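Local coordinates for protein host Factor for Q beta (Staphylococcus aureus, PDB 1KQ1) that binds RNA as a hexameric Sm-like ring and acts as a pleiotropic regulator of translation, at residues N6-D9 / K10-N14; E13-A17 / N18-V22. All coordinates share one frame; numbering follows the deposited sequence.

Interaction 1: residues N6-D9 / K10-N14; sequences NIQD and KALEN
Leu-12 N and Glu-13 N reach back one turn to Gln-8 O and Asp-9 O, each at 2.9 Å, the first nearly straight with an N-H...O angle of 169°. Ala-11 N follows the same pattern onto Ile-7 O at 3.1 Å, while the bond from Lys-10 N to Asn-6 O is long and weak, consistent with the non-helical backbone of Asn-6 (psi 89°). Asn-6 is the N-cap of helix 7-17. With CG anti to the backbone N (chi1 180°), its amide folds over the opening turn, and OD1 takes the N-H of Asp-9 at 2.9 Å, from above the carbonyl plane. The same amide then donates: ND2 meets Asp-9 OD1 at 2.8 Å, on the anti side of the carboxylate. Two residues are thus clasped twice, though the return bond uses the amide of the cap rather than its backbone N-H, unlike a strict capping box. Asparagine suits this place because one group can both accept and donate; aspartate suits the first turn because its negative charge probably interacts favourably with the helix dipole.

Beyond the polar atoms, Leu-12 slants across the side chain of Gln-8: its CD1 methyl lies over the extended chain, 3.9 Å from both Gln-8 CG and the amide oxygen OE1. The head of Gln-8 is held by Tyr-56 OH of the second subunit and by Lys-57 NZ of its own chain. Ala-11, small enough for close approach, packs on Leu-54 of that second subunit. On the intramolecular side, Leu-12 rests on Ile-36 and Tyr-39 of strand 31-39, so the helix touches both its own sheet and the adjoining subunit.

Interaction 2: residues E13-A17 / N18-V22; sequences ENFKA and NQTEV
The ring of Phe-15 carries Val-22 CG2 over one face, a CH-pi contact with the methyl 3.9 Å from the ring centroid and 19° off its normal. The overlap lies beside the turn that carries helix 7-17 into strand 21-26, a Schellman motif at the start of the Sm-like fold. Phe-15 CG lies anti to its carbonyl carbon (chi1 -66°), which turns the ring toward the strand, and its flat ring offers a broad face to a methyl; Val-22, crossing it at about a right angle, is beta-branched, which fits a strand and lets CG2 reach the ring.

The backbone makes the reversal. Asn-18 N still bonds to Asn-14 O at 2.9 Å in the helical manner, but Gln-19 takes a positive phi of 50°, and its own N-H and that of Thr-20 turn back into the last turn: Thr-20 N to Phe-15 O at 3.1 Å, in the carbonyl plane, and Gln-19 N to Lys-16 O, approaching from well above the plane of the Lys-16 carbonyl. The long polar side chain of Gln-19 suits this exposed corner, where a water accepts from its NE2 and donates to Ala-17 O. Asn-18 CB sits 3.3 Å from Asn-14 O, the carbonyl its own N-H bonds.

Phe-15 also packs on Ile-36, Tyr-63 and Val-65, joining the helix to strands 31-39 and 60-65. A second water donates to Thr-20 O at 2.6 Å and, weakly, to Phe-15 O. Thr-20 sets CG2 3.6 Å from Phe-15 O, while its OG1, buried by the turn, has no polar partner in the model.

Interactions 1 and 2 treat the two ends of helix 7-17 and share Glu-13 and Asn-14 in its middle. At the N-terminal end side chains add to the ordinary helical bonds, an amide and a carboxylate serving the first turn; at the C-terminal end the backbone itself turns back on carbonyls of the last turn, with an aromatic-aliphatic overlap beside it. Interaction 1 is partly buried and faces another subunit as well as strand 31-39. Interaction 2 is largely a surface contact, touches no other chain of the hexamer, and has water bridging its polar groups, yet its Phe-15 and Val-22 lead inward to strand 60-65.

Interaction 1: residues N6-D9 / K10-N14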
loop_
_atom_site.group_PDB
_atom_site.type_symbol
_atom_site.label_atom_id
_atom_site.label_comp_id
_atom_site.label_asym_id
_atom_site.label_seq_id
_atom_site.Cartn_x
_atom_site.Cartn_y
_atom_site.Cartn_z
ATOM N N ASN C 6 1.994 21.853 -11.143
ATOM C CA ASN C 6 2.791 20.713 -10.706
ATOM C C ASN C 6 3.756 21.160 -9.632
ATOM O O ASN C 6 4.906 21.524 -9.886
ATOM C CB ASN C 6 3.524 20.178 -11.923
ATOM C CG ASN C 6 4.404 18.984 -11.621
ATOM O OD1 ASN C 6 4.579 18.574 -10.464
ATOM N ND2 ASN C 6 4.969 18.417 -12.666
ATOM N N ILE C 7 3.286 21.099 -8.396
ATOM C CA ILE C 7 4.132 21.552 -7.327
ATOM C C ILE C 7 5.147 20.503 -6.911
ATOM O O ILE C 7 6.173 20.836 -6.305
ATOM C CB ILE C 7 3.302 22.028 -6.092
ATOM C CG1 ILE C 7 2.643 20.841 -5.400
ATOM C CG2 ILE C 7 2.232 23.087 -6.540
ATOM C CD1 ILE C 7 2.079 21.240 -4.052
ATOM N N GLN C 8 4.877 19.246 -7.241
ATOM C CA GLN C 8 5.824 18.189 -6.886
ATOM C C GLN C 8 7.139 18.308 -7.653
ATOM O O GLN C 8 8.227 18.267 -7.081
ATOM C CB GLN C 8 5.210 16.813 -7.135
ATOM C CG GLN C 8 6.177 15.662 -6.860
ATOM C CD GLN C 8 5.669 14.252 -7.234
ATOM O OE1 GLN C 8 6.430 13.266 -7.125
ATOM N NE2 GLN C 8 4.399 14.138 -7.640
ATOM N N ASP C 9 7.063 18.445 -8.973
ATOM C CA ASP C 9 8.288 18.557 -9.707
ATOM C C ASP C 9 8.981 19.881 -9.479
ATOM O O ASP C 9 10.179 19.960 -9.593
ATOM C CB ASP C 9 8.037 18.319 -11.187
ATOM C CG ASP C 9 7.805 16.866 -11.476
ATOM O OD1 ASP C 9 6.970 16.543 -12.310
ATOM O OD2 ASP C 9 8.470 16.020 -10.840
ATOM N N LYS C 10 8.222 20.930 -9.218
ATOM C CA LYS C 10 8.860 22.193 -8.903
ATOM C C LYS C 10 9.729 21.998 -7.651
ATOM O O LYS C 10 10.870 22.440 -7.614
ATOM C CB LYS C 10 7.811 23.275 -8.656
ATOM C CG LYS C 10 8.440 24.622 -8.249
ATOM C CD LYS C 10 7.427 25.765 -8.168
ATOM C CE LYS C 10 8.114 27.102 -7.841
ATOM N NZ LYS C 10 8.614 27.168 -6.438
ATOM N N ALA C 11 9.194 21.287 -6.651
ATOM C CA ALA C 11 9.955 21.089 -5.420
ATOM C C ALA C 11 11.139 20.177 -5.645
ATOM O O ALA C 11 12.261 20.490 -5.234
ATOM C CB ALA C 11 9.059 20.521 -4.321
ATOM N N LEU C 12 10.939 19.044 -6.318
ATOM C CA LEU C 12 12.034 18.115 -6.520
ATOM C C LEU C 12 13.141 18.649 -7.362
ATOM O O LEU C 12 14.316 18.370 -7.126
ATOM C CB LEU C 12 11.549 16.769 -7.120
ATOM C CG LEU C 12 10.496 16.077 -6.247
ATOM C CD1 LEU C 12 10.001 14.809 -6.917
ATOM C CD2 LEU C 12 11.073 15.763 -4.866
ATOM N N GLU C 13 12.774 19.445 -8.366
ATOM C CA GLU C 13 13.779 20.052 -9.253
ATOM C C GLU C 13 14.646 21.097 -8.505
ATOM O O GLU C 13 15.852 21.200 -8.744
ATOM C CB GLU C 13 13.045 20.672 -10.461
ATOM C CG GLU C 13 13.984 21.170 -11.535
ATOM C CD GLU C 13 14.867 20.101 -12.153
ATOM O OE1 GLU C 13 15.904 20.485 -12.737
ATOM O OE2 GLU C 13 14.540 18.894 -12.092
ATOM N N ASN C 14 14.016 21.826 -7.604
ATOM C CA ASN C 14 14.752 22.788 -6.778
ATOM C C ASN C 14 15.648 22.031 -5.796
ATOM O O ASN C 14 16.796 22.416 -5.596
ATOM C CB ASN C 14 13.798 23.656 -6.002
ATOM C CG ASN C 14 13.309 24.848 -6.812
ATOM O OD1 ASN C 14 14.095 25.500 -7.506
ATOM N ND2 ASN C 14 12.021 25.150 -6.708
#

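Interaction 2: residues E13-A17 / N18-V22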
loop_
_atom_site.group_PDB
_atom_site.type_symbol
_atom_site.label_atom_id
_atom_site.label_comp_id
_atom_site.label_asym_id
_atom_site.label_seq_id
_atom_site.Cartn_x
_atom_site.Cartn_y
_atom_site.Cartn_z
ATOM N N GLU C 13 12.774 19.445 -8.366
ATOM C CA GLU C 13 13.779 20.052 -9.253
ATOM C C GLU C 13 14.646 21.097 -8.505
ATOM O O GLU C 13 15.852 21.200 -8.744
ATOM C CB GLU C 13 13.045 20.672 -10.461
ATOM C CG GLU C 13 13.984 21.170 -11.535
ATOM C CD GLU C 13 14.867 20.101 -12.153
ATOM O OE1 GLU C 13 15.904 20.485 -12.737
ATOM O OE2 GLU C 13 14.540 18.894 -12.092
ATOM N N ASN C 14 14.016 21.826 -7.604
ATOM C CA ASN C 14 14.752 22.788 -6.778
ATOM C C ASN C 14 15.648 22.031 -5.796
ATOM O O ASN C 14 16.796 22.416 -5.596
ATOM C CB ASN C 14 13.798 23.656 -6.002
ATOM C CG ASN C 14 13.309 24.848 -6.812
ATOM O OD1 ASN C 14 14.095 25.500 -7.506
ATOM N ND2 ASN C 14 12.021 25.150 -6.708
ATOM N N PHE C 15 15.134 20.954 -5.181
ATOM C CA PHE C 15 15.967 20.186 -4.261
ATOM C C PHE C 15 17.194 19.682 -4.981
ATOM O O PHE C 15 18.290 19.706 -4.430
ATOM C CB PHE C 15 15.226 18.929 -3.696
ATOM C CG PHE C 15 14.058 19.221 -2.808
ATOM C CD1 PHE C 15 13.936 20.431 -2.132
ATOM C CD2 PHE C 15 13.063 18.254 -2.639
ATOM C CE1 PHE C 15 12.835 20.678 -1.308
ATOM C CE2 PHE C 15 11.968 18.488 -1.827
ATOM C CZ PHE C 15 11.841 19.693 -1.155
ATOM N N LYS C 16 16.998 19.157 -6.199
ATOM C CA LYS C 16 18.061 18.623 -6.999
ATOM C C LYS C 16 19.062 19.715 -7.369
ATOM O O LYS C 16 20.280 19.561 -7.193
ATOM C CB LYS C 16 17.486 18.011 -8.285
ATOM C CG LYS C 16 18.479 17.368 -9.191
ATOM C CD LYS C 16 17.811 16.813 -10.442
ATOM C CE LYS C 16 18.801 16.465 -11.519
ATOM N NZ LYS C 16 18.082 16.288 -12.834
ATOM N N ALA C 17 18.536 20.812 -7.895
ATOM C CA ALA C 17 19.453 21.843 -8.372
ATOM C C ALA C 17 20.258 22.473 -7.283
ATOM O O ALA C 17 21.435 22.802 -7.503
ATOM C CB ALA C 17 18.691 22.910 -9.112
ATOM N N ASN C 18 19.636 22.646 -6.123
ATOM C CA ASN C 18 20.299 23.289 -5.002
ATOM C C ASN C 18 21.043 22.310 -4.083
ATOM O O ASN C 18 21.664 22.716 -3.086
ATOM C CB ASN C 18 19.286 24.070 -4.193
ATOM C CG ASN C 18 18.678 25.218 -4.975
ATOM O OD1 ASN C 18 17.490 25.504 -4.854
ATOM N ND2 ASN C 18 19.499 25.887 -5.767
ATOM N N GLN C 19 21.014 21.032 -4.444
ATOM C CA GLN C 19 21.665 19.981 -3.611
ATOM C C GLN C 19 21.236 20.108 -2.155
ATOM O O GLN C 19 22.029 19.872 -1.229
ATOM C CB GLN C 19 23.189 20.063 -3.724
ATOM C CG GLN C 19 23.667 19.677 -5.126
ATOM C CD GLN C 19 25.173 19.527 -5.223
ATOM O OE1 GLN C 19 25.743 18.541 -4.761
ATOM N NE2 GLN C 19 25.821 20.508 -5.831
ATOM N N THR C 20 19.969 20.413 -1.911
ATOM C CA THR C 20 19.572 20.572 -0.552
ATOM C C THR C 20 19.426 19.239 0.186
ATOM O O THR C 20 19.047 18.206 -0.371
ATOM C CB THR C 20 18.348 21.564 -0.400
ATOM O OG1 THR C 20 17.275 20.960 0.318
ATOM C CG2 THR C 20 17.890 22.099 -1.747
ATOM N N GLU C 21 19.869 19.248 1.432
ATOM C CA GLU C 21 19.782 18.055 2.251
ATOM C C GLU C 21 18.302 17.879 2.603
ATOM O O GLU C 21 17.719 18.682 3.307
ATOM C CB GLU C 21 20.608 18.289 3.521
ATOM C CG GLU C 21 20.751 17.070 4.411
ATOM C CD GLU C 21 21.800 16.096 3.927
ATOM O OE1 GLU C 21 22.383 16.326 2.847
ATOM O OE2 GLU C 21 22.048 15.094 4.634
ATOM N N VAL C 22 17.686 16.816 2.095
ATOM C CA VAL C 22 16.284 16.552 2.326
ATOM C C VAL C 22 16.138 15.287 3.187
ATOM O O VAL C 22 16.977 14.401 3.118
ATOM C CB VAL C 22 15.598 16.272 0.954
ATOM C CG1 VAL C 22 14.160 15.782 1.128
ATOM C CG2 VAL C 22 15.654 17.546 0.084
HETATM O O HOH W 1 18.326 17.423 -2.788
HETATM O O HOH W 2 23.948 23.005 -6.216
#